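Local coordinates for protein purine nucleosidase, (IunH-1) (Sulfolobus solfataricus, PDB 3T8J) that is a member of the nucleoside hydrolase family and holds a sodium ion in an alpha/beta fold, at residues 26-31 with 56-61; 46-51 with 94-99; 149-154 with 270-275. One frame throughout, in Å; residues are numbered along the deposited sequence.

Interaction 1: 26-31 with 56-61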
loop_
_atom_site.group_PDB
_atom_site.type_symbol
_atom_site.label_atom_id
_atom_site.label_comp_id
_atom_site.label_asym_id
_atom_site.label_seq_id
_atom_site.Cartn_x
_atom_site.Cartn_y
_atom_site.Cartn_z
ATOM N N ILE A 26 4.449 -44.716 0.390
ATOM C CA ILE A 26 5.035 -43.608 -0.382
ATOM C C ILE A 26 6.423 -43.325 0.181
ATOM O O ILE A 26 6.584 -43.280 1.401
ATOM C CB ILE A 26 4.186 -42.329 -0.285
ATOM C CG1 ILE A 26 2.751 -42.583 -0.734
ATOM C CG2 ILE A 26 4.859 -41.162 -1.045
ATOM C CD1 ILE A 26 2.621 -42.938 -2.205
ATOM N N ASP A 27 7.421 -43.152 -0.683
ATOM C CA ASP A 27 8.801 -42.932 -0.236
ATOM C C ASP A 27 8.949 -41.492 0.227
ATOM O O ASP A 27 8.880 -40.574 -0.563
ATOM C CB ASP A 27 9.803 -43.240 -1.330
ATOM C CG ASP A 27 11.241 -43.100 -0.887
ATOM O OD1 ASP A 27 11.561 -43.395 0.297
ATOM O OD2 ASP A 27 12.080 -42.807 -1.762
ATOM N N VAL A 28 9.106 -41.296 1.530
ATOM C CA VAL A 28 9.389 -39.968 2.082
ATOM C C VAL A 28 10.901 -39.844 2.216
ATOM O O VAL A 28 11.539 -40.595 2.988
ATOM C CB VAL A 28 8.709 -39.758 3.439
ATOM C CG1 VAL A 28 9.065 -38.381 3.985
ATOM C CG2 VAL A 28 7.183 -39.885 3.321
ATOM N N VAL A 29 11.512 -38.986 1.399
ATOM C CA VAL A 29 12.971 -38.884 1.377
ATOM C C VAL A 29 13.573 -37.885 2.399
ATOM O O VAL A 29 14.767 -37.965 2.724
ATOM C CB VAL A 29 13.490 -38.545 -0.031
ATOM C CG1 VAL A 29 12.990 -39.601 -1.054
ATOM C CG2 VAL A 29 13.080 -37.137 -0.471
ATOM N N ALA A 30 12.752 -36.966 2.898
ATOM C CA ALA A 30 13.189 -35.998 3.911
ATOM C C ALA A 30 11.987 -35.319 4.502
ATOM O O ALA A 30 10.943 -35.182 3.870
ATOM C CB ALA A 30 14.115 -34.934 3.311
ATOM N N VAL A 31 12.138 -34.878 5.749
ATOM C CA VAL A 31 11.238 -33.952 6.400
ATOM C C VAL A 31 11.994 -32.634 6.602
ATOM O O VAL A 31 13.125 -32.639 7.046
ATOM C CB VAL A 31 10.785 -34.480 7.771
ATOM C CG1 VAL A 31 9.838 -33.448 8.455
ATOM C CG2 VAL A 31 10.134 -35.838 7.679
ATOM N N ARG A 56 11.509 -45.226 11.763
ATOM C CA ARG A 56 12.195 -44.659 10.594
ATOM C C ARG A 56 13.328 -43.726 10.993
ATOM O O ARG A 56 13.323 -43.161 12.108
ATOM C CB ARG A 56 11.194 -43.946 9.697
ATOM C CG ARG A 56 10.098 -44.834 9.120
ATOM C CD ARG A 56 10.650 -46.016 8.266
ATOM N NE ARG A 56 11.674 -45.584 7.305
ATOM C CZ ARG A 56 11.446 -45.206 6.041
ATOM N NH1 ARG A 56 10.230 -45.253 5.516
ATOM N NH2 ARG A 56 12.465 -44.798 5.293
ATOM N N GLU A 57 14.303 -43.599 10.096
ATOM C CA GLU A 57 15.480 -42.756 10.311
ATOM C C GLU A 57 15.616 -41.750 9.153
ATOM O O GLU A 57 16.724 -41.344 8.775
ATOM C CB GLU A 57 16.727 -43.631 10.450
ATOM C CG GLU A 57 16.619 -44.546 11.651
ATOM C CD GLU A 57 17.813 -45.466 11.867
ATOM O OE1 GLU A 57 18.910 -45.230 11.303
ATOM O OE2 GLU A 57 17.630 -46.460 12.609
ATOM N N ILE A 58 14.473 -41.345 8.612
ATOM C CA ILE A 58 14.392 -40.337 7.538
ATOM C C ILE A 58 15.038 -39.041 8.036
ATOM O O ILE A 58 14.806 -38.638 9.168
ATOM C CB ILE A 58 12.928 -40.124 7.126
ATOM C CG1 ILE A 58 12.377 -41.392 6.466
ATOM C CG2 ILE A 58 12.788 -38.880 6.185
ATOM C CD1 ILE A 58 10.870 -41.465 6.411
ATOM N N PRO A 59 15.878 -38.391 7.224
ATOM C CA PRO A 59 16.519 -37.190 7.741
ATOM C C PRO A 59 15.560 -36.015 7.916
ATOM O O PRO A 59 14.662 -35.801 7.080
ATOM C CB PRO A 59 17.567 -36.856 6.692
ATOM C CG PRO A 59 17.020 -37.468 5.415
ATOM C CD PRO A 59 16.332 -38.714 5.849
ATOM N N VAL A 60 15.752 -35.284 9.012
ATOM C CA VAL A 60 15.030 -34.065 9.337
ATOM C C VAL A 60 15.980 -32.872 9.215
ATOM O O VAL A 60 17.016 -32.804 9.888
ATOM C CB VAL A 60 14.423 -34.119 10.774
ATOM C CG1 VAL A 60 13.736 -32.818 11.121
ATOM C CG2 VAL A 60 13.463 -35.335 10.863
ATOM N N TYR A 61 15.657 -31.964 8.290
ATOM C CA TYR A 61 16.465 -30.789 8.025
ATOM C C TYR A 61 15.786 -29.523 8.548
ATOM O O TYR A 61 14.763 -29.071 7.993
ATOM C CB TYR A 61 16.697 -30.643 6.501
ATOM C CG TYR A 61 17.469 -31.767 5.866
ATOM C CD1 TYR A 61 18.852 -31.777 5.883
ATOM C CD2 TYR A 61 16.817 -32.828 5.203
ATOM C CE1 TYR A 61 19.554 -32.791 5.341
ATOM C CE2 TYR A 61 17.535 -33.852 4.626
ATOM C CZ TYR A 61 18.909 -33.839 4.692
ATOM O OH TYR A 61 19.660 -34.867 4.136
#

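Interaction 2: 46-51 with 94-99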
loop_
_atom_site.group_PDB
_atom_site.type_symbol
_atom_site.label_atom_id
_atom_site.label_comp_id
_atom_site.label_asym_id
_atom_site.label_seq_id
_atom_site.Cartn_x
_atom_site.Cartn_y
_atom_site.Cartn_z
ATOM N N ASN A 46 9.390 -32.497 17.457
ATOM C CA ASN A 46 8.145 -33.201 17.138
ATOM C C ASN A 46 8.337 -34.141 15.949
ATOM O O ASN A 46 7.867 -35.282 15.967
ATOM C CB ASN A 46 7.008 -32.224 16.797
ATOM C CG ASN A 46 6.388 -31.543 18.012
ATOM O OD1 ASN A 46 6.645 -31.890 19.178
ATOM N ND2 ASN A 46 5.509 -30.579 17.733
ATOM N N ALA A 47 9.031 -33.661 14.930
ATOM C CA ALA A 47 9.232 -34.486 13.745
ATOM C C ALA A 47 10.126 -35.709 14.013
ATOM O O ALA A 47 9.839 -36.820 13.577
ATOM C CB ALA A 47 9.804 -33.618 12.592
ATOM N N LEU A 48 11.219 -35.495 14.737
ATOM C CA LEU A 48 12.131 -36.560 15.125
ATOM C C LEU A 48 11.435 -37.617 15.980
ATOM O O LEU A 48 11.547 -38.806 15.736
ATOM C CB LEU A 48 13.330 -35.979 15.873
ATOM C CG LEU A 48 14.287 -35.108 15.036
ATOM C CD1 LEU A 48 15.095 -34.205 15.971
ATOM C CD2 LEU A 48 15.203 -35.945 14.146
ATOM N N TRP A 49 10.684 -37.155 16.980
ATOM C CA TRP A 49 9.889 -38.037 17.806
ATOM C C TRP A 49 8.866 -38.820 16.977
ATOM O O TRP A 49 8.725 -40.015 17.171
ATOM C CB TRP A 49 9.189 -37.252 18.912
ATOM C CG TRP A 49 8.310 -38.090 19.791
ATOM C CD1 TRP A 49 8.684 -38.767 20.915
ATOM C CD2 TRP A 49 6.919 -38.349 19.610
ATOM N NE1 TRP A 49 7.606 -39.428 21.457
ATOM C CE2 TRP A 49 6.508 -39.186 20.684
ATOM C CE3 TRP A 49 5.976 -37.943 18.669
ATOM C CZ2 TRP A 49 5.215 -39.646 20.807
ATOM C CZ3 TRP A 49 4.669 -38.405 18.797
ATOM C CH2 TRP A 49 4.309 -39.244 19.864
ATOM N N ALA A 50 8.166 -38.160 16.059
ATOM C CA ALA A 50 7.178 -38.832 15.216
ATOM C C ALA A 50 7.791 -39.983 14.407
ATOM O O ALA A 50 7.218 -41.074 14.333
ATOM C CB ALA A 50 6.506 -37.820 14.280
ATOM N N LEU A 51 8.961 -39.750 13.822
ATOM C CA LEU A 51 9.658 -40.786 13.056
ATOM C C LEU A 51 10.025 -41.985 13.925
ATOM O O LEU A 51 9.958 -43.132 13.475
ATOM C CB LEU A 51 10.894 -40.203 12.344
ATOM C CG LEU A 51 10.586 -39.254 11.195
ATOM C CD1 LEU A 51 11.848 -38.461 10.866
ATOM C CD2 LEU A 51 10.087 -40.006 9.957
ATOM N N LEU A 94 17.073 -40.009 17.719
ATOM C CA LEU A 94 17.318 -39.293 16.475
ATOM C C LEU A 94 17.720 -37.849 16.721
ATOM O O LEU A 94 17.233 -37.224 17.671
ATOM C CB LEU A 94 16.077 -39.328 15.569
ATOM C CG LEU A 94 15.625 -40.717 15.088
ATOM C CD1 LEU A 94 14.370 -40.552 14.210
ATOM C CD2 LEU A 94 16.723 -41.461 14.312
ATOM N N LYS A 95 18.593 -37.339 15.849
ATOM C CA LYS A 95 19.065 -35.954 15.888
ATOM C C LYS A 95 18.822 -35.285 14.537
ATOM O O LYS A 95 18.896 -35.938 13.487
ATOM C CB LYS A 95 20.564 -35.904 16.216
ATOM C CG LYS A 95 20.941 -36.467 17.618
ATOM C CD LYS A 95 22.452 -36.535 17.780
ATOM C CE LYS A 95 22.864 -37.120 19.140
ATOM N NZ LYS A 95 24.274 -37.640 19.125
ATOM N N ALA A 96 18.545 -33.984 14.558
ATOM C CA ALA A 96 18.389 -33.199 13.331
ATOM C C ALA A 96 19.688 -33.160 12.529
ATOM O O ALA A 96 20.788 -33.218 13.086
ATOM C CB ALA A 96 17.961 -31.773 13.668
ATOM N N GLN A 97 19.561 -33.088 11.197
ATOM C CA GLN A 97 20.681 -32.832 10.339
ATOM C C GLN A 97 21.192 -31.405 10.540
ATOM O O GLN A 97 20.445 -30.530 10.967
ATOM C CB GLN A 97 20.282 -33.022 8.863
ATOM C CG GLN A 97 19.688 -34.400 8.530
ATOM C CD GLN A 97 20.654 -35.533 8.763
ATOM O OE1 GLN A 97 21.804 -35.511 8.279
ATOM N NE2 GLN A 97 20.202 -36.553 9.482
ATOM N N GLU A 98 22.444 -31.165 10.158
ATOM C CA GLU A 98 23.021 -29.800 10.225
ATOM C C GLU A 98 22.677 -28.921 9.022
ATOM O O GLU A 98 22.476 -27.711 9.159
ATOM C CB GLU A 98 24.540 -29.872 10.385
ATOM C CG GLU A 98 25.000 -30.650 11.583
ATOM C CD GLU A 98 25.223 -29.770 12.791
ATOM O OE1 GLU A 98 24.453 -28.791 12.964
ATOM O OE2 GLU A 98 26.180 -30.060 13.557
ATOM N N LYS A 99 22.560 -29.533 7.854
ATOM C CA LYS A 99 22.316 -28.803 6.608
ATOM C C LYS A 99 20.952 -28.103 6.594
ATOM O O LYS A 99 19.968 -28.681 7.012
ATOM C CB LYS A 99 22.389 -29.788 5.436
ATOM C CG LYS A 99 22.260 -29.174 4.075
ATOM C CD LYS A 99 22.382 -30.236 2.958
ATOM C CE LYS A 99 23.778 -30.788 2.821
ATOM N NZ LYS A 99 24.719 -29.797 2.198
#

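Interaction 3: 149-154 with 270-275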
loop_
_atom_site.group_PDB
_atom_site.type_symbol
_atom_site.label_atom_id
_atom_site.label_comp_id
_atom_site.label_asym_id
_atom_site.label_seq_id
_atom_site.Cartn_x
_atom_site.Cartn_y
_atom_site.Cartn_z
ATOM N N GLY A 149 -4.300 -20.885 1.629
ATOM C CA GLY A 149 -5.211 -19.920 1.087
ATOM C C GLY A 149 -6.632 -19.985 1.596
ATOM O O GLY A 149 -7.045 -20.933 2.293
ATOM N N ALA A 150 -7.374 -18.952 1.229
ATOM C CA ALA A 150 -8.808 -18.842 1.481
ATOM C C ALA A 150 -9.409 -18.190 0.241
ATOM O O ALA A 150 -9.251 -16.994 -0.012
ATOM C CB ALA A 150 -9.082 -18.041 2.768
ATOM N N VAL A 151 -10.048 -19.013 -0.570
ATOM C CA VAL A 151 -10.470 -18.577 -1.909
ATOM C C VAL A 151 -11.835 -17.931 -1.897
ATOM O O VAL A 151 -12.298 -17.437 -2.940
ATOM C CB VAL A 151 -10.368 -19.722 -2.922
ATOM C CG1 VAL A 151 -8.905 -20.206 -2.998
ATOM C CG2 VAL A 151 -11.298 -20.869 -2.544
ATOM N N PHE A 152 -12.511 -17.929 -0.743
ATOM C CA PHE A 152 -13.718 -17.130 -0.549
ATOM C C PHE A 152 -13.489 -16.096 0.569
ATOM O O PHE A 152 -14.424 -15.532 1.128
ATOM C CB PHE A 152 -14.879 -18.053 -0.202
ATOM C CG PHE A 152 -15.196 -19.056 -1.267
ATOM C CD1 PHE A 152 -15.806 -18.657 -2.444
ATOM C CD2 PHE A 152 -14.888 -20.400 -1.098
ATOM C CE1 PHE A 152 -16.084 -19.593 -3.440
ATOM C CE2 PHE A 152 -15.170 -21.327 -2.083
ATOM C CZ PHE A 152 -15.758 -20.934 -3.236
ATOM N N GLY A 153 -12.224 -15.833 0.878
ATOM C CA GLY A 153 -11.887 -14.895 1.943
ATOM C C GLY A 153 -12.391 -15.267 3.331
ATOM O O GLY A 153 -12.643 -14.365 4.124
ATOM N N ILE A 154 -12.583 -16.562 3.616
ATOM C CA ILE A 154 -12.984 -17.038 4.943
ATOM C C ILE A 154 -11.704 -17.598 5.560
ATOM O O ILE A 154 -11.360 -18.773 5.367
ATOM C CB ILE A 154 -14.099 -18.109 4.904
ATOM C CG1 ILE A 154 -15.360 -17.571 4.218
ATOM C CG2 ILE A 154 -14.388 -18.606 6.329
ATOM C CD1 ILE A 154 -15.888 -16.283 4.762
ATOM N N GLY A 270 -1.586 -11.610 3.163
ATOM C CA GLY A 270 -1.768 -13.049 3.114
ATOM C C GLY A 270 -2.960 -13.571 2.360
ATOM O O GLY A 270 -3.101 -14.789 2.228
ATOM N N MET A 271 -3.792 -12.680 1.819
ATOM C CA MET A 271 -4.917 -13.123 1.001
ATOM C C MET A 271 -4.457 -13.783 -0.288
ATOM O O MET A 271 -3.421 -13.425 -0.866
ATOM C CB MET A 271 -5.867 -11.975 0.643
ATOM C CG MET A 271 -6.664 -11.433 1.835
ATOM S SD MET A 271 -7.989 -10.311 1.395
ATOM C CE MET A 271 -9.158 -11.459 0.794
ATOM N N THR A 272 -5.198 -14.812 -0.659
ATOM C CA THR A 272 -5.095 -15.443 -2.003
ATOM C C THR A 272 -6.267 -14.926 -2.847
ATOM O O THR A 272 -7.436 -15.284 -2.616
ATOM C CB THR A 272 -5.142 -16.972 -1.896
ATOM O OG1 THR A 272 -6.309 -17.361 -1.155
ATOM C CG2 THR A 272 -3.890 -17.534 -1.205
ATOM N N LEU A 273 -5.942 -14.066 -3.819
ATOM C CA LEU A 273 -6.929 -13.374 -4.669
ATOM C C LEU A 273 -7.016 -14.138 -5.995
ATOM O O LEU A 273 -6.028 -14.213 -6.701
ATOM C CB LEU A 273 -6.474 -11.938 -4.892
ATOM C CG LEU A 273 -6.161 -11.204 -3.560
ATOM C CD1 LEU A 273 -5.285 -9.990 -3.794
ATOM C CD2 LEU A 273 -7.425 -10.907 -2.726
ATOM N N VAL A 274 -8.203 -14.666 -6.279
ATOM C CA VAL A 274 -8.355 -15.645 -7.374
ATOM C C VAL A 274 -9.165 -15.075 -8.551
ATOM O O VAL A 274 -10.335 -14.704 -8.397
ATOM C CB VAL A 274 -9.005 -16.919 -6.866
ATOM C CG1 VAL A 274 -9.152 -17.935 -7.998
ATOM C CG2 VAL A 274 -8.172 -17.547 -5.712
ATOM N N ASP A 275 -8.518 -14.984 -9.720
ATOM C CA ASP A 275 -9.170 -14.605 -10.972
ATOM C C ASP A 275 -9.755 -15.872 -11.584
ATOM O O ASP A 275 -9.013 -16.819 -11.896
ATOM C CB ASP A 275 -8.147 -13.920 -11.882
ATOM C CG ASP A 275 -8.772 -13.266 -13.121
ATOM O OD1 ASP A 275 -9.949 -13.529 -13.420
ATOM O OD2 ASP A 275 -8.081 -12.396 -13.716
HETATM O O HOH W 1 -7.437 -15.335 1.283
#

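Interaction 1: 26-31 with 56-61
The carbonyl oxygen of V31 accepts the shorter of two backbone bonds here, from Y61 N at 2.9 Å. V60 CA adds a CH...O contact to the same V31 O at 3.3 Å. In return V31 N donates a hydrogen bond to P59 O over 3.0 Å, with an almost straight N-H...O angle of 172°. V31 thus bonds to the residues before and after V60, as expected for a parallel bridge. V31 and V60 send their side chains to the same face of the sheet, where V31 also meets A47 and V60 meets L48 and L51 of helix 40-53. Y61 turns a ring edge to the contact: CE2 lies 3.8 Å from A30 CB, which sits in the ring plane. I58 packs ahead of the bridge. Its CG2 is anti to the backbone N and reaches A30 CA at 3.7 Å. The other branch runs on to CD1, which meets V28 O at 3.6 Å and V28 CB. The same CD1 lies over the guanidinium face of R56, 3.7 Å above its plane. P59 rests its ring carbons CG and CD on V29 O. On the far side, strand 3-8 bonds to strand 27-33. The contact closes the beta-alpha-beta unit of strand 27-33, helix 40-53 and strand 60-62, with 60-62 at the edge of the chain's sheet.

Interaction 2: 46-51 with 94-99
L48 and L94 both hold CG anti to their own carbonyl carbon (chi1 -68° and -63°). These torsions carry the L48 methyl groups onto the backbone of 94-96 and L94 CD1 onto the helix. The contact packs helix 40-53, the helix of a beta-alpha-beta unit, against the irregular segment 94-99 that leads to helix 101-111. No hydrogen bond crosses between the two segments. L48 CD2 touches L94 CB at 3.8 Å. CD2 and CD1 of L48 both rest on the K95-A96 peptide, CD2 at 3.7 Å from K95 C and CD1 at 3.7 Å from A96 N. A96 CB is a little farther from CD1. K95 points its CB away from the helix, and its main chain makes the contact. The backbone N of L94 is bonded to E52 OE2, so the helix also holds this end of the segment by a polar link. Farther on, Q97 makes a backbone bond with V60, and its side chain packs on P59 and Y61. L94 CD1 sits against the helix, 3.7 Å from L48 O and 4.0 Å from L51 CB.

Interaction 3: 149-154 with 270-275
T272 turns its hydroxyl to A150 and its methyl to G149. With chi1 at 53°, OG1 stands between the backbone N and the carbonyl carbon, while CG2 lies anti to that carbon. OG1 accepts a bond from A150 N at 3.1 Å, clearly bent, with an N-H...O angle of 147°. A150 O is also close to OG1, at 3.2 Å. CG2 packs on G149 CA at 3.6 Å. A water makes a second polar link: it donates to A150 O at 2.8 Å and accepts from T272 N at 3.0 Å. A150 is therefore tied to T272 by its N-H, directly, and by its carbonyl, through the water.

Beyond this polar patch the contact is apolar. V274 has CG2 anti to its carbonyl carbon and brings it 3.9 Å from V151 CG1. The two valine side chains cross obliquely. Y293 of strand 289-295 touches both of them, and P186 also meets V151. A150 to G153 form a type I beta turn, whose A150 O to G153 N bond is weak. D188 takes up the N-H groups of V151, F152 and I154 with its carboxylate. M271 packs on M271 of a second subunit, so the subunit interface lies close by. The contact joins the loop after the parallel strand 141-147 to strand 272-275, which runs antiparallel to 251-261 and is an outermost strand of the mixed sheet within the chain.

Interactions 1 and 2 are neighbours, with centres about 9 Å apart, and their segments alternate along the chain. Both use the beta-alpha-beta unit of strand 27-33, helix 40-53 and strand 60-62. They touch directly: R56 N and L51 O probably share a hydrogen bond. Strand, helix and segment 94-99 thus form one packed unit. Interaction 3 comes later in the chain, on the opposite side of its centre. Its centre lies about 32 Å from that of interaction 1. Interactions 1 and 3 involve the two outermost strands of the same mixed sheet within this chain, 60-62 and 272-275. Only interaction 3 lies beside another subunit.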